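Local coordinates for protein tryparedoxin (Crithidia fasciculata, PDB 1O8X) that probably acts as a thioredoxin-like disulfide oxidoreductase, passing electrons through a redox-active disulfide in the trypanosomatid defence against oxidative stress, at residues Glu52-Phe57 / Lys61-Val66. The protein carries 1 engineered substitution. Residues are numbered along the deposited sequence; the frame is centred on the assembly and turned at random.
Sequences EFYDKF and KNFEVV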
loop_
_atom_site.group_PDB
_atom_site.type_symbol
_atom_site.label_atom_id
_atom_site.label_comp_id
_atom_site.label_asym_id
_atom_site.label_seq_id
_atom_site.Cartn_x
_atom_site.Cartn_y
_atom_site.Cartn_z
ATOM N N GLU A 52 -13.091 -0.587 2.502
ATOM C CA GLU A 52 -14.321 0.051 2.029
ATOM C C GLU A 52 -14.004 1.150 1.013
ATOM O O GLU A 52 -14.645 1.253 -0.033
ATOM C CB GLU A 52 -15.075 0.641 3.215
ATOM C CG GLU A 52 -16.397 1.294 2.848
ATOM C CD GLU A 52 -17.246 1.673 4.046
ATOM O OE1 GLU A 52 -16.938 1.260 5.201
ATOM O OE2 GLU A 52 -18.221 2.412 3.815
ATOM N N PHE A 53 -13.021 1.982 1.319
ATOM C CA PHE A 53 -12.600 3.034 0.403
ATOM C C PHE A 53 -12.067 2.475 -0.921
ATOM O O PHE A 53 -12.422 2.956 -2.012
ATOM C CB PHE A 53 -11.566 3.916 1.091
ATOM C CG PHE A 53 -11.281 5.189 0.344
ATOM C CD1 PHE A 53 -12.049 6.331 0.575
ATOM C CD2 PHE A 53 -10.266 5.246 -0.607
ATOM C CE1 PHE A 53 -11.789 7.518 -0.129
ATOM C CE2 PHE A 53 -10.012 6.421 -1.315
ATOM C CZ PHE A 53 -10.774 7.551 -1.068
ATOM N N TYR A 54 -11.244 1.434 -0.828
ATOM C CA TYR A 54 -10.701 0.785 -2.007
ATOM C C TYR A 54 -11.819 0.229 -2.877
ATOM O O TYR A 54 -11.827 0.435 -4.094
ATOM C CB TYR A 54 -9.764 -0.336 -1.567
ATOM C CG TYR A 54 -9.099 -1.120 -2.662
ATOM C CD1 TYR A 54 -7.918 -0.660 -3.235
ATOM C CD2 TYR A 54 -9.637 -2.323 -3.117
ATOM C CE1 TYR A 54 -7.285 -1.375 -4.231
ATOM C CE2 TYR A 54 -9.013 -3.035 -4.109
ATOM C CZ TYR A 54 -7.843 -2.559 -4.670
ATOM O OH TYR A 54 -7.202 -3.257 -5.647
ATOM N N ASP A 55 -12.767 -0.472 -2.262
ATOM C CA ASP A 55 -13.828 -1.089 -3.049
ATOM C C ASP A 55 -14.658 -0.027 -3.770
ATOM O O ASP A 55 -15.031 -0.212 -4.936
ATOM C CB ASP A 55 -14.686 -1.994 -2.166
ATOM C CG ASP A 55 -14.029 -3.342 -1.871
ATOM O OD1 ASP A 55 -13.018 -3.731 -2.512
ATOM O OD2 ASP A 55 -14.495 -4.096 -0.994
ATOM N N LYS A 56 -14.932 1.089 -3.089
ATOM C CA LYS A 56 -15.727 2.171 -3.672
ATOM C C LYS A 56 -15.004 2.881 -4.811
ATOM O O LYS A 56 -15.624 3.254 -5.813
ATOM C CB LYS A 56 -16.054 3.220 -2.611
ATOM C CG LYS A 56 -17.140 2.840 -1.623
ATOM C CD LYS A 56 -17.321 3.940 -0.569
ATOM C CE LYS A 56 -18.378 3.590 0.474
ATOM N NZ LYS A 56 -18.318 4.503 1.660
ATOM N N PHE A 57 -13.700 3.098 -4.653
ATOM C CA PHE A 57 -12.995 4.123 -5.434
ATOM C C PHE A 57 -11.748 3.703 -6.196
ATOM O O PHE A 57 -11.227 4.514 -6.962
ATOM C CB PHE A 57 -12.645 5.337 -4.548
ATOM C CG PHE A 57 -13.842 5.997 -3.915
ATOM C CD1 PHE A 57 -13.911 6.159 -2.541
ATOM C CD2 PHE A 57 -14.906 6.460 -4.691
ATOM C CE1 PHE A 57 -15.001 6.764 -1.939
ATOM C CE2 PHE A 57 -16.010 7.068 -4.100
ATOM C CZ PHE A 57 -16.051 7.230 -2.706
ATOM N N LYS A 61 -11.297 6.445 -9.013
ATOM C CA LYS A 61 -10.220 7.368 -8.623
ATOM C C LYS A 61 -8.832 6.865 -9.042
ATOM O O LYS A 61 -7.824 7.488 -8.715
ATOM C CB LYS A 61 -10.282 7.705 -7.128
ATOM C CG LYS A 61 -11.564 8.419 -6.742
ATOM C CD LYS A 61 -11.527 9.038 -5.356
ATOM C CE LYS A 61 -12.910 9.531 -4.942
ATOM N NZ LYS A 61 -13.498 10.484 -5.936
ATOM N N ASN A 62 -8.803 5.752 -9.777
ATOM C CA ASN A 62 -7.606 5.225 -10.437
ATOM C C ASN A 62 -6.388 5.055 -9.520
ATOM O O ASN A 62 -5.326 5.658 -9.714
ATOM C CB ASN A 62 -7.243 6.042 -11.680
ATOM C CG ASN A 62 -6.299 5.287 -12.609
ATOM O OD1 ASN A 62 -5.390 5.871 -13.179
ATOM N ND2 ASN A 62 -6.525 3.982 -12.772
ATOM N N PHE A 63 -6.551 4.213 -8.515
ATOM C CA PHE A 63 -5.439 3.919 -7.639
ATOM C C PHE A 63 -5.363 2.425 -7.341
ATOM O O PHE A 63 -6.318 1.662 -7.568
ATOM C CB PHE A 63 -5.485 4.762 -6.348
ATOM C CG PHE A 63 -6.654 4.457 -5.436
ATOM C CD1 PHE A 63 -6.575 3.435 -4.497
ATOM C CD2 PHE A 63 -7.812 5.221 -5.489
ATOM C CE1 PHE A 63 -7.651 3.170 -3.654
ATOM C CE2 PHE A 63 -8.881 4.972 -4.636
ATOM C CZ PHE A 63 -8.799 3.940 -3.714
ATOM N N GLU A 64 -4.219 2.034 -6.804
ATOM C CA GLU A 64 -3.988 0.679 -6.335
ATOM C C GLU A 64 -3.349 0.746 -4.967
ATOM O O GLU A 64 -2.749 1.764 -4.626
ATOM C CB GLU A 64 -3.064 -0.047 -7.328
ATOM C CG GLU A 64 -2.880 -1.538 -7.075
ATOM C CD GLU A 64 -4.197 -2.287 -6.957
ATOM O OE1 GLU A 64 -4.746 -2.384 -5.835
ATOM O OE2 GLU A 64 -4.690 -2.765 -7.996
ATOM N N VAL A 65 -3.498 -0.325 -4.189
ATOM C CA VAL A 65 -2.870 -0.457 -2.872
ATOM C C VAL A 65 -1.882 -1.622 -2.935
ATOM O O VAL A 65 -2.219 -2.706 -3.426
ATOM C CB VAL A 65 -3.916 -0.655 -1.740
ATOM C CG1 VAL A 65 -3.215 -0.895 -0.408
ATOM C CG2 VAL A 65 -4.817 0.550 -1.634
ATOM N N VAL A 66 -0.664 -1.395 -2.448
ATOM C CA VAL A 66 0.369 -2.411 -2.382
ATOM C C VAL A 66 0.751 -2.604 -0.918
ATOM O O VAL A 66 1.336 -1.718 -0.294
ATOM C CB VAL A 66 1.601 -2.014 -3.213
ATOM C CG1 VAL A 66 2.695 -3.066 -3.099
ATOM C CG2 VAL A 66 1.207 -1.807 -4.676
#
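From Phe57 at the end of helix 41-57 the chain turns back through Lys61, whose N donates to Phe57 O at 2.8 Å, into strand 63-66, which runs roughly antiparallel to helix 52-57 at 148° with the axes 9.5 Å apart. The Phe63 ring lies between helix and strand, where a flat apolar group can meet several helix residues: CE1 touches Tyr54 CD1, CE2 sits 3.8 Å from Phe57 CB, and CZ reaches Phe53 CE2, these two rings being strongly offset with centroids 5.8 Å apart. An aromatic suits position 57 because it offers one face to Lys56 CB and the opposite face to Lys61, whose chain runs alongside and sets CE over the ring in a CH-pi contact; a bend at chi4 (-55°) leaves NZ in an off-centre cation-pi position 4.9 Å from the centroid. In Tyr54, CG anti to the backbone N (chi1 -180°) carries the ring to the strand, with CD1 for Val65 CG2 (3.7 Å) and a hydroxyl that donates to the syn lone pair of Glu64 OE1 at 2.6 Å. Glu64 starts away from the helix, but a bend at chi2 (53°) brings its carboxylate back; Val65 N meets OE1 on the anti side, so two donors satisfy this buried oxygen and probably help stabilise its charge. This is the second half of a beta-alpha-beta unit of the thioredoxin fold: Glu64 and Val66 pair with strand 30-36, Val65 bonds to Leu87 on the other flank, and Trp86 meets the Tyr54 ring edge-to-face.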